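Long-range contacts in putative NADH-flavin reductase (Streptococcus pneumoniae TIGR4, PDB 4R01), which is a putative NADH-flavin reductase that probably binds NAD(P)H through its Rossmann fold and passes reducing equivalents to a flavin: residues L4-A9 and H26-I31; G102-D107 and F148-V153. One frame throughout, in Å; residues are numbered along the deposited sequence.

Interaction 1 (L4-A9 and H26-I31); sequences LAVIAA and HEVTAI
L4 pairs with E27 and T29, and I31 with V6 and I7, at the two ends of a parallel pairing between 4-9 and 26-31; L4 and I31 bury the most surface, with V6 next. The strand axes approach to 4.7 Å with N-to-C directions 26° apart, the modest twist expected of neighbouring parallel strands. L4 uses both of its backbone polar groups: its N-H goes to the carbonyl of E27, while its O receives T29 N at 2.8 Å. V6 repeats the scheme, its N bonding T29 O at 3.0 Å and its O accepting I31 N at 3.1 Å. That last donor stands about 40° above the carbonyl plane of V6. The I31 carbonyl then takes A8 N at 3.0 Å, extending the pairing one residue beyond strand 4-7.

Side chains alternate between the two faces. On one face L4 CD1 comes within 4.4 Å of H26 CB, and V6 CG2 meets V28 CG1 at 4.0 Å, the two valines crossing at a slant. V6 is turned with CG1 anti to its N (chi1 178°), which places CG2 beside that N, on the side where V28 is met. Past the strand end, A9 CB rests on A30 CB. On the other face I7 and I31 lie alongside, pointing the same way, with their CD1 atoms 3.9 Å apart.

A sulfate ion near A8, probably from the crystallisation liquor, is consistent with a phosphate-binding turn after the first strand, as in other dinucleotide-binding folds. The two strands, with helix 12-24 between them, make the first beta-alpha-beta unit of the Rossmann fold. That helix packs on V6, A9 and V28, strand 61-64 flanks 4-7, and I44 of strand 42-45 reaches T29 and I31.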
loop_
_atom_site.group_PDB
_atom_site.type_symbol
_atom_site.label_atom_id
_atom_site.label_comp_id
_atom_site.label_asym_id
_atom_site.label_seq_id
_atom_site.Cartn_x
_atom_site.Cartn_y
_atom_site.Cartn_z
ATOM N N LEU A 4 27.488 11.776 28.015
ATOM C CA LEU A 4 27.117 11.762 26.606
ATOM C C LEU A 4 27.255 13.127 25.949
ATOM O O LEU A 4 26.988 14.160 26.564
ATOM C CB LEU A 4 25.681 11.264 26.450
ATOM C CG LEU A 4 25.363 9.959 27.180
ATOM C CD1 LEU A 4 23.896 9.590 27.015
ATOM C CD2 LEU A 4 26.267 8.841 26.690
ATOM N N ALA A 5 27.677 13.121 24.690
ATOM C CA ALA A 5 27.724 14.333 23.889
ATOM C C ALA A 5 26.699 14.234 22.766
ATOM O O ALA A 5 26.631 13.224 22.061
ATOM C CB ALA A 5 29.117 14.556 23.327
ATOM N N VAL A 6 25.892 15.279 22.611
ATOM C CA VAL A 6 24.884 15.302 21.561
ATOM C C VAL A 6 25.134 16.453 20.593
ATOM O O VAL A 6 24.987 17.622 20.950
ATOM C CB VAL A 6 23.463 15.422 22.139
ATOM C CG1 VAL A 6 22.440 15.486 21.018
ATOM C CG2 VAL A 6 23.168 14.255 23.068
ATOM N N ILE A 7 25.520 16.108 19.369
ATOM C CA ILE A 7 25.744 17.092 18.319
ATOM C C ILE A 7 24.400 17.585 17.784
ATOM O O ILE A 7 23.488 16.785 17.568
ATOM C CB ILE A 7 26.597 16.510 17.168
ATOM C CG1 ILE A 7 28.085 16.565 17.517
ATOM C CG2 ILE A 7 26.371 17.283 15.878
ATOM C CD1 ILE A 7 28.525 15.576 18.568
ATOM N N ALA A 8 24.291 18.900 17.595
ATOM C CA ALA A 8 23.058 19.554 17.150
ATOM C C ALA A 8 21.928 19.343 18.153
ATOM O O ALA A 8 20.835 18.909 17.794
ATOM C CB ALA A 8 22.648 19.058 15.762
ATOM N N ALA A 9 22.198 19.670 19.413
ATOM C CA ALA A 9 21.240 19.452 20.490
ATOM C C ALA A 9 20.079 20.444 20.452
ATOM O O ALA A 9 19.096 20.284 21.174
ATOM C CB ALA A 9 21.945 19.523 21.835
ATOM N N HIS A 26 21.971 10.946 33.269
ATOM C CA HIS A 26 23.285 11.076 32.646
ATOM C C HIS A 26 23.712 12.538 32.572
ATOM O O HIS A 26 22.868 13.432 32.529
ATOM C CB HIS A 26 23.274 10.463 31.245
ATOM C CG HIS A 26 22.720 9.075 31.197
ATOM N ND1 HIS A 26 23.494 7.956 31.411
ATOM C CD2 HIS A 26 21.467 8.623 30.954
ATOM C CE1 HIS A 26 22.742 6.875 31.308
ATOM N NE2 HIS A 26 21.507 7.252 31.032
ATOM N N GLU A 27 25.020 12.784 32.561
ATOM C CA GLU A 27 25.517 14.144 32.373
ATOM C C GLU A 27 25.762 14.408 30.887
ATOM O O GLU A 27 26.626 13.796 30.256
ATOM C CB GLU A 27 26.780 14.399 33.213
ATOM C CG GLU A 27 27.985 13.509 32.931
ATOM C CD GLU A 27 29.185 13.870 33.797
ATOM O OE1 GLU A 27 29.656 15.026 33.716
ATOM O OE2 GLU A 27 29.662 13.001 34.557
ATOM N N VAL A 28 24.975 15.323 30.333
ATOM C CA VAL A 28 24.946 15.537 28.894
ATOM C C VAL A 28 25.610 16.848 28.488
ATOM O O VAL A 28 25.286 17.915 29.011
ATOM C CB VAL A 28 23.494 15.524 28.363
ATOM C CG1 VAL A 28 23.476 15.620 26.845
ATOM C CG2 VAL A 28 22.773 14.267 28.827
ATOM N N THR A 29 26.545 16.752 27.550
ATOM C CA THR A 29 27.161 17.924 26.949
ATOM C C THR A 29 26.504 18.214 25.609
ATOM O O THR A 29 26.434 17.341 24.745
ATOM C CB THR A 29 28.676 17.735 26.742
ATOM O OG1 THR A 29 29.327 17.626 28.013
ATOM C CG2 THR A 29 29.261 18.911 25.977
ATOM N N ALA A 30 26.016 19.436 25.439
ATOM C CA ALA A 30 25.421 19.835 24.171
ATOM C C ALA A 30 26.444 20.533 23.286
ATOM O O ALA A 30 27.038 21.536 23.677
ATOM C CB ALA A 30 24.227 20.738 24.403
ATOM N N ILE A 31 26.656 19.992 22.095
ATOM C CA ILE A 31 27.509 20.644 21.116
ATOM C C ILE A 31 26.622 21.316 20.078
ATOM O O ILE A 31 25.971 20.650 19.274
ATOM C CB ILE A 31 28.472 19.651 20.452
ATOM C CG1 ILE A 31 29.375 19.022 21.519
ATOM C CG2 ILE A 31 29.298 20.344 19.380
ATOM C CD1 ILE A 31 30.399 18.050 20.980
#

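Interaction 2 (G102-D107 and F148-V153); sequences GSLYID and FVSPAV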
loop_
_atom_site.group_PDB
_atom_site.type_symbol
_atom_site.label_atom_id
_atom_site.label_comp_id
_atom_site.label_asym_id
_atom_site.label_seq_id
_atom_site.Cartn_x
_atom_site.Cartn_y
_atom_site.Cartn_z
ATOM N N GLY A 102 14.713 5.646 4.967
ATOM C CA GLY A 102 14.824 5.363 3.546
ATOM C C GLY A 102 15.826 4.283 3.172
ATOM O O GLY A 102 15.730 3.687 2.099
ATOM N N SER A 103 16.783 4.025 4.060
ATOM C CA SER A 103 17.857 3.074 3.782
ATOM C C SER A 103 17.537 1.669 4.283
ATOM O O SER A 103 18.358 0.761 4.164
ATOM C CB SER A 103 19.163 3.551 4.413
ATOM O OG SER A 103 19.064 3.553 5.828
ATOM N N LEU A 104 16.357 1.502 4.867
ATOM C CA LEU A 104 15.913 0.195 5.337
ATOM C C LEU A 104 15.683 -0.742 4.158
ATOM O O LEU A 104 15.150 -0.332 3.128
ATOM C CB LEU A 104 14.636 0.328 6.170
ATOM C CG LEU A 104 14.807 0.984 7.542
ATOM C CD1 LEU A 104 13.465 1.405 8.124
ATOM C CD2 LEU A 104 15.541 0.045 8.493
ATOM N N TYR A 105 16.098 -1.995 4.308
ATOM C CA TYR A 105 15.870 -3.011 3.284
ATOM C C TYR A 105 14.412 -3.462 3.274
ATOM O O TYR A 105 13.776 -3.556 4.324
ATOM C CB TYR A 105 16.786 -4.218 3.503
ATOM C CG TYR A 105 18.260 -3.901 3.396
ATOM C CD1 TYR A 105 18.907 -3.928 2.168
ATOM C CD2 TYR A 105 19.005 -3.579 4.522
ATOM C CE1 TYR A 105 20.256 -3.644 2.065
ATOM C CE2 TYR A 105 20.354 -3.291 4.429
ATOM C CZ TYR A 105 20.976 -3.325 3.198
ATOM O OH TYR A 105 22.319 -3.040 3.102
ATOM N N ILE A 106 13.891 -3.750 2.086
ATOM C CA ILE A 106 12.491 -4.133 1.936
ATOM C C ILE A 106 12.206 -5.558 2.418
ATOM O O ILE A 106 11.092 -5.855 2.852
ATOM C CB ILE A 106 12.032 -4.005 0.470
ATOM C CG1 ILE A 106 12.868 -4.910 -0.431
ATOM C CG2 ILE A 106 12.132 -2.567 0.000
ATOM C CD1 ILE A 106 12.401 -4.934 -1.853
ATOM N N ASP A 107 13.203 -6.436 2.344
ATOM C CA ASP A 107 13.017 -7.822 2.771
ATOM C C ASP A 107 14.336 -8.517 3.102
ATOM O O ASP A 107 15.399 -7.892 3.100
ATOM C CB ASP A 107 12.255 -8.617 1.701
ATOM C CG ASP A 107 12.891 -8.519 0.324
ATOM O OD1 ASP A 107 14.118 -8.710 0.206
ATOM O OD2 ASP A 107 12.157 -8.249 -0.649
ATOM N N PHE A 148 23.927 3.001 13.729
ATOM C CA PHE A 148 22.974 3.789 12.959
ATOM C C PHE A 148 21.560 3.503 13.449
ATOM O O PHE A 148 21.114 2.357 13.434
ATOM C CB PHE A 148 23.099 3.459 11.470
ATOM C CG PHE A 148 22.614 4.551 10.557
ATOM C CD1 PHE A 148 23.405 5.664 10.308
ATOM C CD2 PHE A 148 21.380 4.457 9.934
ATOM C CE1 PHE A 148 22.972 6.668 9.464
ATOM C CE2 PHE A 148 20.939 5.459 9.085
ATOM C CZ PHE A 148 21.740 6.565 8.849
ATOM N N VAL A 149 20.853 4.538 13.890
ATOM C CA VAL A 149 19.519 4.340 14.443
ATOM C C VAL A 149 18.437 4.906 13.527
ATOM O O VAL A 149 18.095 6.084 13.600
ATOM C CB VAL A 149 19.390 4.974 15.835
ATOM C CG1 VAL A 149 18.054 4.611 16.458
ATOM C CG2 VAL A 149 20.534 4.519 16.723
ATOM N N SER A 150 17.905 4.048 12.661
ATOM C CA SER A 150 16.844 4.443 11.743
ATOM C C SER A 150 15.521 4.637 12.470
ATOM O O SER A 150 15.126 3.801 13.281
ATOM C CB SER A 150 16.679 3.400 10.635
ATOM O OG SER A 150 17.713 3.504 9.676
ATOM N N PRO A 151 14.832 5.749 12.183
ATOM C CA PRO A 151 13.490 5.971 12.719
ATOM C C PRO A 151 12.461 5.278 11.839
ATOM O O PRO A 151 12.840 4.596 10.883
ATOM C CB PRO A 151 13.341 7.490 12.653
ATOM C CG PRO A 151 14.123 7.862 11.432
ATOM C CD PRO A 151 15.271 6.868 11.332
ATOM N N ALA A 152 11.180 5.452 12.146
ATOM C CA ALA A 152 10.127 4.886 11.318
ATOM C C ALA A 152 9.939 5.735 10.068
ATOM O O ALA A 152 10.545 6.798 9.938
ATOM C CB ALA A 152 8.836 4.784 12.097
ATOM N N VAL A 153 9.102 5.260 9.151
ATOM C CA VAL A 153 8.822 5.988 7.919
ATOM C C VAL A 153 8.234 7.356 8.230
ATOM O O VAL A 153 8.697 8.376 7.718
ATOM C CB VAL A 153 7.854 5.206 7.015
ATOM C CG1 VAL A 153 7.429 6.057 5.826
ATOM C CG2 VAL A 153 8.500 3.908 6.561
#
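Two side chains of the 102-107 loop, S103 and L104, face F148 and S150 at the end of strand 145-150 in a small, buried contact with no hydrogen bond across it. Only 141 Å² is buried in all, and even the closest CA atoms, those of L104 and S150, are 7.7 Å apart, so side chains bridge the gap.

L104 meets the strand with its forked end. CD2 lies against S150 CB at 4.1 Å, whereas CD1 comes no nearer than 4.3 Å to P151 O, a loose approach. Its CG sits beside the backbone N (chi1 -71°) with an extended second torsion, which brings the fork to the strand end, CD2 at S150 and CD1 by P151 just beyond it.

The S103 hydroxyl has the F148 ring and S150 OG on the same side of it and bonds neither. Its OG approaches the F148 ring obliquely, 4.2 Å from CE2, and stands 4.1 Å from S150 OG. The latter distance is too long for a hydrogen bond, and S150 OG is instead bonded to the carbonyl O of G100, just ahead of the loop segment. That bond ties the strand end to the loop by a short polar link next to the apolar touch of L104.

The contact lies at the C-terminal ends of parallel strands 94-98 and 145-150, where Rossmann folds commonly form their cofactor and substrate cleft; that this holds here is inferred from the fold. Helix 125-138 packs on S103 and F148 through L135. R204 of strand 203-209 touches L104 and S150, and its NH2 is hydrogen-bonded to S103 O.

From the N terminus, interaction 1 closes first: strand 3-7, helix 12-24 and strand 27-32 form a compact unit in which only 16 residues separate the paired segments. Interaction 2 opens later and closes a wider loop of 40 intervening residues, which includes helix 125-138, bringing the chain after strand 94-98 back to the end of strand 145-150. The two are in series, so they neither nest nor cross. The centres of interaction 1 and interaction 2 are about 24 Å apart, on opposite sides of the chain's centre, and their nearest atoms about 12 Å apart. Both reach the same mixed sheet: 4-9 with 26-31 joins adjacent strands, whereas 102-107 with 148-153 ties a loop to it.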